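Local coordinates for DELTA1-pyrroline-2-carboxylate reductase (Thermococcus litoralis DSM 5473, PDB 6T3E), which reduces Δ1-pyrroline-2-carboxylate to L-proline with a nicotinamide coenzyme, probably as a step of L-hydroxyproline metabolism, at residues I157-Q162 with K190-E195; R164-A169 with I219-T224; L95-T100 with T225-V230; K35-K40 with G127-A132. All blocks are in the same frame, centred on the assembly; numbering follows the deposited sequence.

Contact 1 of 4, residues I157-Q162 with K190-E195; sequences IGAGVQ and KKFAEE. With NAI (1,4-dihydronicotinamide adenine dinucleotide), chain F.
Ala159 and Phe192 make a small, buried apolar contact between the glycine-rich loop that follows strand 153-157 and helix 186-200 of the coenzyme-binding domain. The evidence is one methyl set against the root of an aromatic side chain: Ala159 CB lies 3.6 Å from Phe192 CB and 3.8 Å from Phe192 CG. With chi1 at -174°, CG of Phe192 trans to its own backbone N, the ring leads off toward the loop. There it meets the Ala159 methyl obliquely and brings an edge, through CD2, toward the carbonyl oxygen of Gly160. No hydrogen bond crosses between the segments.

The loop's other side carries the NADH. Gly160 CA comes to 3.2 Å from O5B of the coenzyme, and Gly158 has a backbone conformation that calls for glycine. Where the loop runs into helix 161-173, Gln162 N gives an almost straight bond to O2N (2.9 Å, 175°), while Val161 N reaches O2A in a weak one. The Gly158, Gly160 and Ala163 spacing fits the Rossmann-type GxGxxA pattern. The chemistry is thus two-sided: hydrocarbon backs the turn, and amides leading into a helix, probably aided by its dipole, meet the pyrophosphate.

Contact 2 of 4, residues R164-A169 with I219-T224; sequences RTQLWA and ILIVAT. With NAI (1,4-dihydronicotinamide adenine dinucleotide), chain F.
Ile221 chi1 of -70° sets CG2 trans to the backbone N, facing Gln166, and CG1 beside that N, where its CD1 reaches Leu167. This is helix-on-sheet packing in a Rossmann-type domain: strand 219-222 runs parallel beside strand 153-157, and helix 161-173 covers one face of the sheet.

The CG2 branch presses on the stem of Gln166, with Ile221 CG2 3.5 Å from Gln166 CB and 3.9 Å from Gln166 CG. The two side chains pass at a slant. The other branch reaches the helix backbone, Ile221 CD1 lying 3.6 Å from Leu167 CA. Leu167, its CG trans to N at chi1 -176°, crosses Ile221 at roughly a right angle and touches it methyl to methyl, CD1 to CD1, at 4.0 Å.

All three residues are buried and no hydrogen bond joins the segments. Gln166 spends only its aliphatic part here, since its bent chain carries NE2 to Ser139 OG on helix 128-146. Leu167 also packs on Ala154 and Ile156 of the neighbouring strand.

Beyond the strand's end the chain turns to the NADH. Ala223 O comes near O4B of the adenosine ribose, Thr224 CG2 lies 3.3 Å from C5A of the adenine, and Thr224 O accepts a hydrogen bond from O3D of the nicotinamide ribose.

Contact 3 of 4, residues L95-T100 with T225-V230; sequences LYPENT and TAREPV. With NAI (1,4-dihydronicotinamide adenine dinucleotide), chain F.
Pro97 and Thr225 carry the apolar share of this contact, between the loop after strand 87-95 and the loop after strand 219-222. Pro97 CB lies 3.5 Å from Thr225 CG2. The Thr225 methyl is available because chi1 of -73° sets CG2 trans to the backbone N, which leaves OG1 for the coenzyme side.

The second kind of contact is a cationic group against aliphatic carbon. Arg227, extended from CG to NE, brings NH2 to 3.4 Å from Pro97 CG; the Arg227 and Pro97 side chains run at about a right angle to each other, and the guanidinium meets CG obliquely. Arg227 NH1 and Glu98 OE2 stand 5.6 Å apart, too far for a salt bridge, although the opposite charges may still attract weakly.

Hydrogen bonds occur within the first loop and at its back, but none spans the two segments. Asn99 N to Tyr96 O, 2.8 Å, closes a type I beta turn that presents Pro97. Tyr96 OH and Asn99 ND2 bond to the carbonyls of Pro116 and Thr118 of the second subunit, respectively, which ties this turn to the dimer interface.

Coenzyme contacts form the last group. Leu95 CD2 approaches O2D of the nicotinamide ribose at 3.3 Å, Thr225 OG1 lies 3.4 Å from C5B, and Ala226 CB and Val230 CG2 border the amino group of the adenine. The two loops, one from the mixed-sheet domain and one from the Rossmann domain, meet alongside the bound dinucleotide, as expected at an interdomain coenzyme cleft.

Contact 4 of 4, residues K35-K40 with G127-A132; sequences KLISMK and GTFITA
Ile37 carries the contact with Phe129 and Ile130, and the chain reaches it from the last turn of helix 30-36, where the carbonyl of Leu36 is taken by Lys337 NZ.

At Ile37 the backbone leaves helical geometry and the side chain turns toward helix 128-146. Its chi1 of 61° tucks CG1 between the backbone N and the carbonyl carbon, and from there CG1 and CD1 both lie 3.6 Å from Phe129 CE2. The isoleucine and phenylalanine side chains come from opposing directions, CD1 meeting the ring obliquely. The same methyl is 4.1 Å from Ile130 CG1, where the two isoleucines cross nearly at right angles.

Ser38 occupies the N-cap position of helix 39-54. Met39 then opens that helix and sends its thioether end nearer segment 127-132, although it stops short of close contact, its nearest approach being 4.6 Å.

Across the contact, Gly127 O takes hydrogen bonds from both Thr131 N (2.7 Å) and Thr131 OG1 (2.8 Å), the hydroxyl sitting 49° above the carbonyl plane. Thr131 itself belongs to the proline and NADH pockets.

Ile37 also rests on Leu333 and Ala334 of helix 324-341. Phe129 is flanked by helix 30-36, Ile130 packs on Ile111 of strand 107-114, and Met39 meets helix 161-173 at Thr165, Trp168 and Ala169.

Contacts 1 and 2 share helix 161-173 and lie about 9 Å apart, centre to centre. Their segments alternate along the chain, and Ile157 bonds to the backbone of Ile221 and Ala223, so the coenzyme loop and strand 219-222 form one Rossmann core. Contact 3, about 15 Å from contact 1, brackets both in sequence and joins a loop of the mixed-sheet domain to one of the Rossmann domain beside the same NADH. Contact 4 closes earlier in the chain than contacts 1 and 2; its Ala132 accepts a bond from Thr165 OG1 of contact 2 and packs on Val161 and Gln162 of contact 1. Contacts 1 to 3 border the coenzyme directly, while contact 4 packs the helix that carries Thr131 of the pocket.

Contact 1 of 4, residues I157-Q162 with K190-E195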
# COMPACT_ATOMS: atom_id res chain seq x y z
N ILE B 157 -13.43 17.29 22.51
CA ILE B 157 -12.08 17.58 22.94
C ILE B 157 -11.17 17.44 21.73
O ILE B 157 -11.05 16.35 21.16
CB ILE B 157 -11.63 16.65 24.08
CG1 ILE B 157 -12.37 17.01 25.36
CG2 ILE B 157 -10.12 16.73 24.30
CD1 ILE B 157 -12.41 15.89 26.34
N GLY B 158 -10.55 18.55 21.33
CA GLY B 158 -9.78 18.65 20.09
C GLY B 158 -10.65 19.12 18.93
O GLY B 158 -11.33 18.30 18.30
N ALA B 159 -10.60 20.40 18.59
CA ALA B 159 -11.51 20.95 17.58
C ALA B 159 -10.81 21.05 16.22
O ALA B 159 -10.65 22.13 15.65
CB ALA B 159 -12.04 22.31 18.03
N GLY B 160 -10.38 19.91 15.71
CA GLY B 160 -9.65 19.84 14.47
C GLY B 160 -10.50 19.40 13.30
O GLY B 160 -11.72 19.59 13.28
N VAL B 161 -9.85 18.81 12.29
CA VAL B 161 -10.58 18.38 11.11
C VAL B 161 -11.54 17.26 11.46
O VAL B 161 -12.71 17.29 11.08
CB VAL B 161 -9.61 17.97 9.98
CG1 VAL B 161 -10.38 17.27 8.87
CG2 VAL B 161 -8.88 19.20 9.43
N GLN B 162 -11.07 16.26 12.22
CA GLN B 162 -11.93 15.12 12.52
C GLN B 162 -13.13 15.51 13.37
O GLN B 162 -14.24 15.01 13.15
CB GLN B 162 -11.13 14.02 13.22
CG GLN B 162 -10.09 13.35 12.32
CD GLN B 162 -10.61 13.13 10.91
OE1 GLN B 162 -11.75 12.64 10.69
NE2 GLN B 162 -9.79 13.49 9.93
N LYS B 190 -12.80 28.42 18.83
CA LYS B 190 -13.72 29.48 18.43
C LYS B 190 -14.22 29.25 17.02
O LYS B 190 -15.44 29.27 16.76
CB LYS B 190 -13.01 30.84 18.54
CG LYS B 190 -13.89 32.06 18.38
CD LYS B 190 -13.08 33.34 18.53
CE LYS B 190 -13.91 34.55 18.12
NZ LYS B 190 -13.18 35.83 18.27
N LYS B 191 -13.30 28.98 16.09
CA LYS B 191 -13.69 28.74 14.71
C LYS B 191 -14.60 27.54 14.60
O LYS B 191 -15.56 27.54 13.82
CB LYS B 191 -12.44 28.56 13.85
CG LYS B 191 -12.68 28.87 12.40
CD LYS B 191 -11.45 28.63 11.56
CE LYS B 191 -11.86 28.34 10.11
NZ LYS B 191 -12.57 29.50 9.47
N PHE B 192 -14.34 26.51 15.40
CA PHE B 192 -15.21 25.34 15.42
C PHE B 192 -16.61 25.69 15.91
O PHE B 192 -17.61 25.35 15.27
CB PHE B 192 -14.59 24.24 16.29
CG PHE B 192 -15.32 22.94 16.26
CD1 PHE B 192 -16.47 22.76 17.03
CD2 PHE B 192 -14.87 21.90 15.47
CE1 PHE B 192 -17.15 21.56 17.00
CE2 PHE B 192 -15.56 20.69 15.44
CZ PHE B 192 -16.70 20.52 16.21
N ALA B 193 -16.70 26.35 17.07
CA ALA B 193 -18.01 26.65 17.64
C ALA B 193 -18.83 27.53 16.71
O ALA B 193 -20.01 27.25 16.45
CB ALA B 193 -17.86 27.30 19.01
N GLU B 194 -18.22 28.58 16.16
CA GLU B 194 -18.94 29.46 15.25
C GLU B 194 -19.37 28.71 14.00
O GLU B 194 -20.56 28.62 13.68
CB GLU B 194 -18.07 30.67 14.88
CG GLU B 194 -17.84 31.66 16.00
CD GLU B 194 -16.82 32.73 15.62
OE1 GLU B 194 -16.44 32.77 14.42
OE2 GLU B 194 -16.42 33.52 16.50
N GLU B 195 -18.39 28.16 13.27
CA GLU B 195 -18.66 27.58 11.96
C GLU B 195 -19.53 26.34 12.06
O GLU B 195 -20.38 26.11 11.19
CB GLU B 195 -17.35 27.28 11.25
CG GLU B 195 -16.70 28.53 10.73
CD GLU B 195 -15.46 28.23 9.93
OE1 GLU B 195 -15.01 27.07 9.94
OE2 GLU B 195 -14.96 29.17 9.26
PA NAI F . -5.90 18.26 13.49
O1A NAI F . -4.46 18.65 13.73
O2A NAI F . -6.46 19.05 12.32
O5B NAI F . -6.83 18.43 14.83
C5B NAI F . -6.23 17.95 16.03
C4B NAI F . -6.76 18.81 17.25
O4B NAI F . -6.39 18.29 18.37
C3B NAI F . -6.12 20.22 17.20
O3B NAI F . -7.11 21.15 17.13
C2B NAI F . -5.31 20.30 18.51
O2B NAI F . -5.23 21.73 19.00
C1B NAI F . -6.00 19.55 19.32
N9A NAI F . -5.22 19.09 20.44
C8A NAI F . -4.02 18.52 20.32
N7A NAI F . -3.59 18.23 21.54
C5A NAI F . -4.53 18.62 22.42
C6A NAI F . -4.56 18.53 23.79
N6A NAI F . -3.62 18.02 24.77
N1A NAI F . -5.62 18.99 24.47
C2A NAI F . -6.66 19.53 23.78
N3A NAI F . -6.62 19.61 22.43
C4A NAI F . -5.54 19.15 21.75
O3 NAI F . -5.87 16.63 13.14
PN NAI F . -7.25 15.73 12.86
O1N NAI F . -7.29 15.54 11.36
O2N NAI F . -8.47 16.41 13.41
O5D NAI F . -7.09 14.29 13.59
C5D NAI F . -7.47 14.21 14.92
C4D NAI F . -7.01 12.83 15.47
O4D NAI F . -7.68 11.84 14.91
C3D NAI F . -5.54 12.59 15.12
O3D NAI F . -4.91 12.00 16.20
C2D NAI F . -5.57 11.58 13.96
O2D NAI F . -4.24 10.83 13.93
C1D NAI F . -6.59 10.83 14.27
N1N NAI F . -7.18 10.22 13.06
C2N NAI F . -7.64 8.85 13.07
C3N NAI F . -8.66 8.37 12.00
C7N NAI F . -9.58 7.20 12.43
O7N NAI F . -9.49 6.81 13.54
N7N NAI F . -10.54 6.60 11.48
C4N NAI F . -9.17 9.32 10.94
C5N NAI F . -8.24 10.53 10.71
C6N NAI F . -7.30 10.99 11.84

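Contact 2 of 4, residues R164-A169 with I219-T224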
# COMPACT_ATOMS: atom_id res chain seq x y z
N ARG B 164 -15.05 17.97 13.36
CA ARG B 164 -16.18 18.51 12.62
C ARG B 164 -17.08 17.40 12.09
O ARG B 164 -18.29 17.37 12.37
CB ARG B 164 -15.69 19.39 11.48
CG ARG B 164 -15.15 20.70 11.94
CD ARG B 164 -14.26 21.29 10.88
NE ARG B 164 -14.18 22.74 10.98
CZ ARG B 164 -13.37 23.38 11.80
NH1 ARG B 164 -12.55 22.68 12.60
NH2 ARG B 164 -13.36 24.71 11.81
N THR B 165 -16.50 16.44 11.35
CA THR B 165 -17.30 15.31 10.88
C THR B 165 -17.73 14.40 12.03
O THR B 165 -18.74 13.70 11.92
CB THR B 165 -16.50 14.51 9.86
OG1 THR B 165 -15.20 14.24 10.39
CG2 THR B 165 -16.38 15.29 8.55
N GLN B 166 -16.96 14.37 13.12
CA GLN B 166 -17.38 13.59 14.27
C GLN B 166 -18.69 14.12 14.82
O GLN B 166 -19.65 13.37 15.01
CB GLN B 166 -16.30 13.62 15.35
CG GLN B 166 -15.16 12.65 15.11
CD GLN B 166 -15.57 11.21 15.22
OE1 GLN B 166 -16.39 10.84 16.09
NE2 GLN B 166 -15.00 10.37 14.36
N LEU B 167 -18.76 15.44 15.06
CA LEU B 167 -19.99 16.01 15.59
C LEU B 167 -21.12 15.91 14.57
O LEU B 167 -22.26 15.62 14.94
CB LEU B 167 -19.78 17.46 16.02
CG LEU B 167 -21.00 18.13 16.67
CD1 LEU B 167 -21.38 17.44 17.98
CD2 LEU B 167 -20.82 19.63 16.87
N TRP B 168 -20.80 16.12 13.29
CA TRP B 168 -21.81 16.03 12.23
C TRP B 168 -22.45 14.64 12.20
O TRP B 168 -23.68 14.52 12.18
CB TRP B 168 -21.19 16.38 10.88
CG TRP B 168 -22.13 16.35 9.70
CD1 TRP B 168 -23.49 16.26 9.73
CD2 TRP B 168 -21.77 16.43 8.31
NE1 TRP B 168 -24.00 16.25 8.46
CE2 TRP B 168 -22.97 16.36 7.57
CE3 TRP B 168 -20.55 16.55 7.63
CZ2 TRP B 168 -22.99 16.41 6.17
CZ3 TRP B 168 -20.56 16.60 6.24
CH2 TRP B 168 -21.78 16.52 5.52
N ALA B 169 -21.64 13.59 12.24
CA ALA B 169 -22.21 12.24 12.22
C ALA B 169 -22.97 11.91 13.50
O ALA B 169 -23.91 11.11 13.46
CB ALA B 169 -21.11 11.22 11.97
N ILE B 219 -22.58 12.48 25.06
CA ILE B 219 -21.68 11.85 24.11
C ILE B 219 -20.40 12.68 24.06
O ILE B 219 -20.46 13.90 23.88
CB ILE B 219 -22.29 11.74 22.70
CG1 ILE B 219 -23.50 10.82 22.71
CG2 ILE B 219 -21.24 11.25 21.70
CD1 ILE B 219 -24.26 10.83 21.41
N LEU B 220 -19.25 12.03 24.19
CA LEU B 220 -17.98 12.73 24.17
C LEU B 220 -17.21 12.36 22.91
O LEU B 220 -17.07 11.18 22.58
CB LEU B 220 -17.14 12.39 25.41
CG LEU B 220 -15.76 13.06 25.46
CD1 LEU B 220 -15.91 14.57 25.52
CD2 LEU B 220 -14.97 12.55 26.65
N ILE B 221 -16.70 13.38 22.23
CA ILE B 221 -15.90 13.22 21.02
C ILE B 221 -14.48 13.64 21.37
O ILE B 221 -14.26 14.78 21.80
CB ILE B 221 -16.46 14.05 19.86
CG1 ILE B 221 -17.79 13.50 19.35
CG2 ILE B 221 -15.44 14.15 18.73
CD1 ILE B 221 -18.64 14.54 18.64
N VAL B 222 -13.52 12.73 21.19
CA VAL B 222 -12.11 13.01 21.39
C VAL B 222 -11.41 12.77 20.06
O VAL B 222 -11.46 11.66 19.52
CB VAL B 222 -11.51 12.14 22.51
CG1 VAL B 222 -10.23 12.77 23.01
CG2 VAL B 222 -12.49 11.97 23.68
N ALA B 223 -10.76 13.83 19.52
CA ALA B 223 -10.06 13.85 18.21
C ALA B 223 -8.83 14.76 18.34
O ALA B 223 -8.73 15.86 17.77
CB ALA B 223 -10.97 14.33 17.07
N THR B 224 -7.86 14.26 19.08
CA THR B 224 -6.72 15.04 19.52
C THR B 224 -5.45 14.61 18.79
O THR B 224 -5.41 13.61 18.09
CB THR B 224 -6.65 14.91 21.05
OG1 THR B 224 -7.81 15.53 21.62
CG2 THR B 224 -5.49 15.52 21.63
PA NAI F . -5.90 18.26 13.49
O1A NAI F . -4.46 18.65 13.73
O2A NAI F . -6.46 19.05 12.32
O5B NAI F . -6.83 18.43 14.83
C5B NAI F . -6.23 17.95 16.03
C4B NAI F . -6.76 18.81 17.25
O4B NAI F . -6.39 18.29 18.37
C3B NAI F . -6.12 20.22 17.20
O3B NAI F . -7.11 21.15 17.13
C2B NAI F . -5.31 20.30 18.51
O2B NAI F . -5.23 21.73 19.00
C1B NAI F . -6.00 19.55 19.32
N9A NAI F . -5.22 19.09 20.44
C8A NAI F . -4.02 18.52 20.32
N7A NAI F . -3.59 18.23 21.54
C5A NAI F . -4.53 18.62 22.42
C6A NAI F . -4.56 18.53 23.79
N6A NAI F . -3.62 18.02 24.77
N1A NAI F . -5.62 18.99 24.47
C2A NAI F . -6.66 19.53 23.78
N3A NAI F . -6.62 19.61 22.43
C4A NAI F . -5.54 19.15 21.75
O3 NAI F . -5.87 16.63 13.14
PN NAI F . -7.25 15.73 12.86
O1N NAI F . -7.29 15.54 11.36
O2N NAI F . -8.47 16.41 13.41
O5D NAI F . -7.09 14.29 13.59
C5D NAI F . -7.47 14.21 14.92
C4D NAI F . -7.01 12.83 15.47
O4D NAI F . -7.68 11.84 14.91
C3D NAI F . -5.54 12.59 15.12
O3D NAI F . -4.91 12.00 16.20
C2D NAI F . -5.57 11.58 13.96
O2D NAI F . -4.24 10.83 13.93
C1D NAI F . -6.59 10.83 14.27
N1N NAI F . -7.18 10.22 13.06
C2N NAI F . -7.64 8.85 13.07
C3N NAI F . -8.66 8.37 12.00
C7N NAI F . -9.58 7.20 12.43
O7N NAI F . -9.49 6.81 13.54
N7N NAI F . -10.54 6.60 11.48
C4N NAI F . -9.17 9.32 10.94
C5N NAI F . -8.24 10.53 10.71
C6N NAI F . -7.30 10.99 11.84

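Contact 3 of 4, residues L95-T100 with T225-V230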
# COMPACT_ATOMS: atom_id res chain seq x y z
N LEU B 95 0.18 11.28 8.49
CA LEU B 95 -0.06 12.02 9.73
C LEU B 95 1.21 12.77 10.11
O LEU B 95 2.20 12.14 10.48
CB LEU B 95 -0.49 11.07 10.84
CG LEU B 95 -0.57 11.70 12.22
CD1 LEU B 95 -1.54 12.85 12.17
CD2 LEU B 95 -1.01 10.68 13.27
N TYR B 96 1.19 14.09 10.00
CA TYR B 96 2.31 14.93 10.46
C TYR B 96 1.78 15.94 11.46
O TYR B 96 1.30 17.01 11.06
CB TYR B 96 3.00 15.63 9.29
CG TYR B 96 3.91 14.72 8.48
CD1 TYR B 96 3.42 13.55 7.88
CD2 TYR B 96 5.26 15.03 8.30
CE1 TYR B 96 4.24 12.72 7.14
CE2 TYR B 96 6.09 14.20 7.56
CZ TYR B 96 5.58 13.04 6.99
OH TYR B 96 6.41 12.22 6.24
N PRO B 97 1.89 15.67 12.77
CA PRO B 97 1.22 16.53 13.77
C PRO B 97 1.67 17.98 13.77
O PRO B 97 0.93 18.83 14.28
CB PRO B 97 1.57 15.84 15.10
CG PRO B 97 1.95 14.45 14.73
CD PRO B 97 2.60 14.54 13.39
N GLU B 98 2.86 18.28 13.25
CA GLU B 98 3.35 19.65 13.16
C GLU B 98 3.02 20.31 11.82
O GLU B 98 3.49 21.42 11.56
CB GLU B 98 4.87 19.68 13.37
CG GLU B 98 5.31 19.25 14.75
CD GLU B 98 4.74 20.15 15.84
OE1 GLU B 98 5.16 21.33 15.93
OE2 GLU B 98 3.87 19.68 16.61
N ASN B 99 2.21 19.66 10.98
CA ASN B 99 1.91 20.23 9.67
C ASN B 99 1.11 21.52 9.79
O ASN B 99 1.28 22.43 8.97
CB ASN B 99 1.14 19.22 8.82
CG ASN B 99 1.99 18.59 7.71
OD1 ASN B 99 3.20 18.79 7.63
ND2 ASN B 99 1.34 17.80 6.86
N THR B 100 0.28 21.64 10.83
CA THR B 100 -0.52 22.85 10.99
C THR B 100 0.35 24.08 11.15
O THR B 100 -0.10 25.19 10.84
CB THR B 100 -1.46 22.70 12.20
OG1 THR B 100 -0.70 22.69 13.40
CG2 THR B 100 -2.25 21.41 12.11
N THR B 225 -4.43 15.46 18.89
CA THR B 225 -3.07 15.16 18.46
C THR B 225 -2.14 14.84 19.64
O THR B 225 -1.00 14.41 19.44
CB THR B 225 -2.54 16.37 17.65
OG1 THR B 225 -3.19 16.39 16.38
CG2 THR B 225 -1.04 16.39 17.44
N ALA B 226 -2.65 14.99 20.87
CA ALA B 226 -1.85 14.81 22.08
C ALA B 226 -1.33 13.38 22.19
O ALA B 226 -1.99 12.42 21.83
CB ALA B 226 -2.69 15.16 23.31
N ARG B 227 -0.13 13.27 22.77
CA ARG B 227 0.51 11.98 22.99
C ARG B 227 0.34 11.47 24.41
O ARG B 227 0.81 10.37 24.73
CB ARG B 227 2.00 12.07 22.63
CG ARG B 227 2.24 12.26 21.14
CD ARG B 227 3.67 12.65 20.84
NE ARG B 227 3.99 12.58 19.41
CZ ARG B 227 3.65 13.51 18.51
NH1 ARG B 227 2.96 14.59 18.87
NH2 ARG B 227 4.00 13.35 17.24
N GLU B 228 -0.36 12.21 25.25
CA GLU B 228 -0.58 11.84 26.64
C GLU B 228 -2.03 12.13 26.98
O GLU B 228 -2.67 12.97 26.35
CB GLU B 228 0.37 12.60 27.57
CG GLU B 228 1.78 12.02 27.60
CD GLU B 228 2.86 13.09 27.68
OE1 GLU B 228 3.81 13.04 26.86
OE2 GLU B 228 2.77 13.96 28.56
N PRO B 229 -2.59 11.42 27.97
CA PRO B 229 -4.03 11.50 28.21
C PRO B 229 -4.53 12.92 28.46
O PRO B 229 -3.91 13.70 29.19
CB PRO B 229 -4.21 10.62 29.46
CG PRO B 229 -3.12 9.62 29.34
CD PRO B 229 -1.95 10.35 28.75
N VAL B 230 -5.65 13.23 27.83
CA VAL B 230 -6.38 14.47 28.07
C VAL B 230 -7.67 14.22 28.82
O VAL B 230 -8.16 15.14 29.51
CB VAL B 230 -6.67 15.21 26.74
CG1 VAL B 230 -7.06 16.65 26.99
CG2 VAL B 230 -5.48 15.13 25.80
PA NAI F . -5.90 18.26 13.49
O1A NAI F . -4.46 18.65 13.73
O2A NAI F . -6.46 19.05 12.32
O5B NAI F . -6.83 18.43 14.83
C5B NAI F . -6.23 17.95 16.03
C4B NAI F . -6.76 18.81 17.25
O4B NAI F . -6.39 18.29 18.37
C3B NAI F . -6.12 20.22 17.20
O3B NAI F . -7.11 21.15 17.13
C2B NAI F . -5.31 20.30 18.51
O2B NAI F . -5.23 21.73 19.00
C1B NAI F . -6.00 19.55 19.32
N9A NAI F . -5.22 19.09 20.44
C8A NAI F . -4.02 18.52 20.32
N7A NAI F . -3.59 18.23 21.54
C5A NAI F . -4.53 18.62 22.42
C6A NAI F . -4.56 18.53 23.79
N6A NAI F . -3.62 18.02 24.77
N1A NAI F . -5.62 18.99 24.47
C2A NAI F . -6.66 19.53 23.78
N3A NAI F . -6.62 19.61 22.43
C4A NAI F . -5.54 19.15 21.75
O3 NAI F . -5.87 16.63 13.14
PN NAI F . -7.25 15.73 12.86
O1N NAI F . -7.29 15.54 11.36
O2N NAI F . -8.47 16.41 13.41
O5D NAI F . -7.09 14.29 13.59
C5D NAI F . -7.47 14.21 14.92
C4D NAI F . -7.01 12.83 15.47
O4D NAI F . -7.68 11.84 14.91
C3D NAI F . -5.54 12.59 15.12
O3D NAI F . -4.91 12.00 16.20
C2D NAI F . -5.57 11.58 13.96
O2D NAI F . -4.24 10.83 13.93
C1D NAI F . -6.59 10.83 14.27
N1N NAI F . -7.18 10.22 13.06
C2N NAI F . -7.64 8.85 13.07
C3N NAI F . -8.66 8.37 12.00
C7N NAI F . -9.58 7.20 12.43
O7N NAI F . -9.49 6.81 13.54
N7N NAI F . -10.54 6.60 11.48
C4N NAI F . -9.17 9.32 10.94
C5N NAI F . -8.24 10.53 10.71
C6N NAI F . -7.30 10.99 11.84

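Contact 4 of 4, residues K35-K40 with G127-A132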
# COMPACT_ATOMS: atom_id res chain seq x y z
N LYS B 35 -19.28 17.74 -3.34
CA LYS B 35 -20.51 17.81 -4.11
C LYS B 35 -21.26 16.48 -4.11
O LYS B 35 -22.49 16.46 -3.99
CB LYS B 35 -20.06 18.26 -5.50
CG LYS B 35 -20.96 18.46 -6.66
CD LYS B 35 -19.99 18.87 -7.79
CE LYS B 35 -19.47 20.27 -7.51
NZ LYS B 35 -18.25 20.44 -6.59
N LEU B 36 -20.54 15.35 -4.22
CA LEU B 36 -21.13 14.03 -4.45
C LEU B 36 -21.73 13.37 -3.21
O LEU B 36 -22.73 12.66 -3.31
CB LEU B 36 -20.08 13.11 -5.06
CG LEU B 36 -19.61 13.52 -6.45
CD1 LEU B 36 -18.43 12.65 -6.88
CD2 LEU B 36 -20.75 13.45 -7.44
N ILE B 37 -21.06 13.47 -2.05
CA ILE B 37 -21.37 12.63 -0.90
C ILE B 37 -21.76 13.45 0.33
O ILE B 37 -21.19 14.51 0.60
CB ILE B 37 -20.19 11.70 -0.58
CG1 ILE B 37 -18.96 12.51 -0.24
CG2 ILE B 37 -19.89 10.84 -1.78
CD1 ILE B 37 -17.68 11.70 -0.20
N SER B 38 -22.71 12.92 1.10
CA SER B 38 -23.21 13.50 2.34
C SER B 38 -23.02 12.48 3.46
O SER B 38 -22.79 11.30 3.20
CB SER B 38 -24.69 13.87 2.22
OG SER B 38 -25.48 12.71 2.00
N MET B 39 -23.13 12.94 4.70
CA MET B 39 -22.80 12.06 5.83
C MET B 39 -23.84 10.96 6.04
O MET B 39 -23.49 9.83 6.39
CB MET B 39 -22.61 12.89 7.10
CG MET B 39 -22.11 12.13 8.34
SD MET B 39 -20.51 11.29 8.19
CE MET B 39 -19.35 12.62 8.44
N LYS B 40 -25.12 11.25 5.77
CA LYS B 40 -26.14 10.22 5.90
C LYS B 40 -25.87 9.05 4.97
O LYS B 40 -26.04 7.89 5.35
CB LYS B 40 -27.52 10.81 5.64
CG LYS B 40 -28.65 9.85 5.91
CD LYS B 40 -30.00 10.55 5.76
CE LYS B 40 -31.06 9.56 5.33
NZ LYS B 40 -30.45 8.31 4.79
N GLY B 127 -8.14 12.09 -1.03
CA GLY B 127 -8.60 11.24 0.04
C GLY B 127 -8.82 11.96 1.34
O GLY B 127 -9.47 11.43 2.24
N THR B 128 -8.35 13.21 1.43
CA THR B 128 -8.40 13.94 2.69
C THR B 128 -9.83 14.14 3.16
O THR B 128 -10.16 13.91 4.33
CB THR B 128 -7.71 15.29 2.55
OG1 THR B 128 -6.41 15.12 1.98
CG2 THR B 128 -7.57 15.93 3.91
N PHE B 129 -10.71 14.57 2.25
CA PHE B 129 -12.11 14.80 2.61
C PHE B 129 -12.82 13.49 2.91
O PHE B 129 -13.64 13.41 3.84
CB PHE B 129 -12.78 15.58 1.48
CG PHE B 129 -14.27 15.62 1.56
CD1 PHE B 129 -14.92 16.46 2.45
CD2 PHE B 129 -15.03 14.85 0.70
CE1 PHE B 129 -16.30 16.52 2.50
CE2 PHE B 129 -16.41 14.89 0.74
CZ PHE B 129 -17.04 15.73 1.64
N ILE B 130 -12.51 12.44 2.14
CA ILE B 130 -13.13 11.14 2.35
C ILE B 130 -12.67 10.54 3.66
O ILE B 130 -13.43 9.84 4.35
CB ILE B 130 -12.83 10.21 1.17
CG1 ILE B 130 -13.81 10.51 0.04
CG2 ILE B 130 -12.92 8.74 1.60
CD1 ILE B 130 -13.20 10.36 -1.29
N THR B 131 -11.40 10.76 4.03
CA THR B 131 -10.92 10.27 5.31
C THR B 131 -11.74 10.84 6.46
O THR B 131 -12.24 10.10 7.31
CB THR B 131 -9.45 10.64 5.49
OG1 THR B 131 -8.65 10.02 4.47
CG2 THR B 131 -8.94 10.22 6.88
N ALA B 132 -11.97 12.15 6.44
CA ALA B 132 -12.77 12.78 7.48
C ALA B 132 -14.22 12.29 7.43
O ALA B 132 -14.83 12.04 8.48
CB ALA B 132 -12.70 14.30 7.35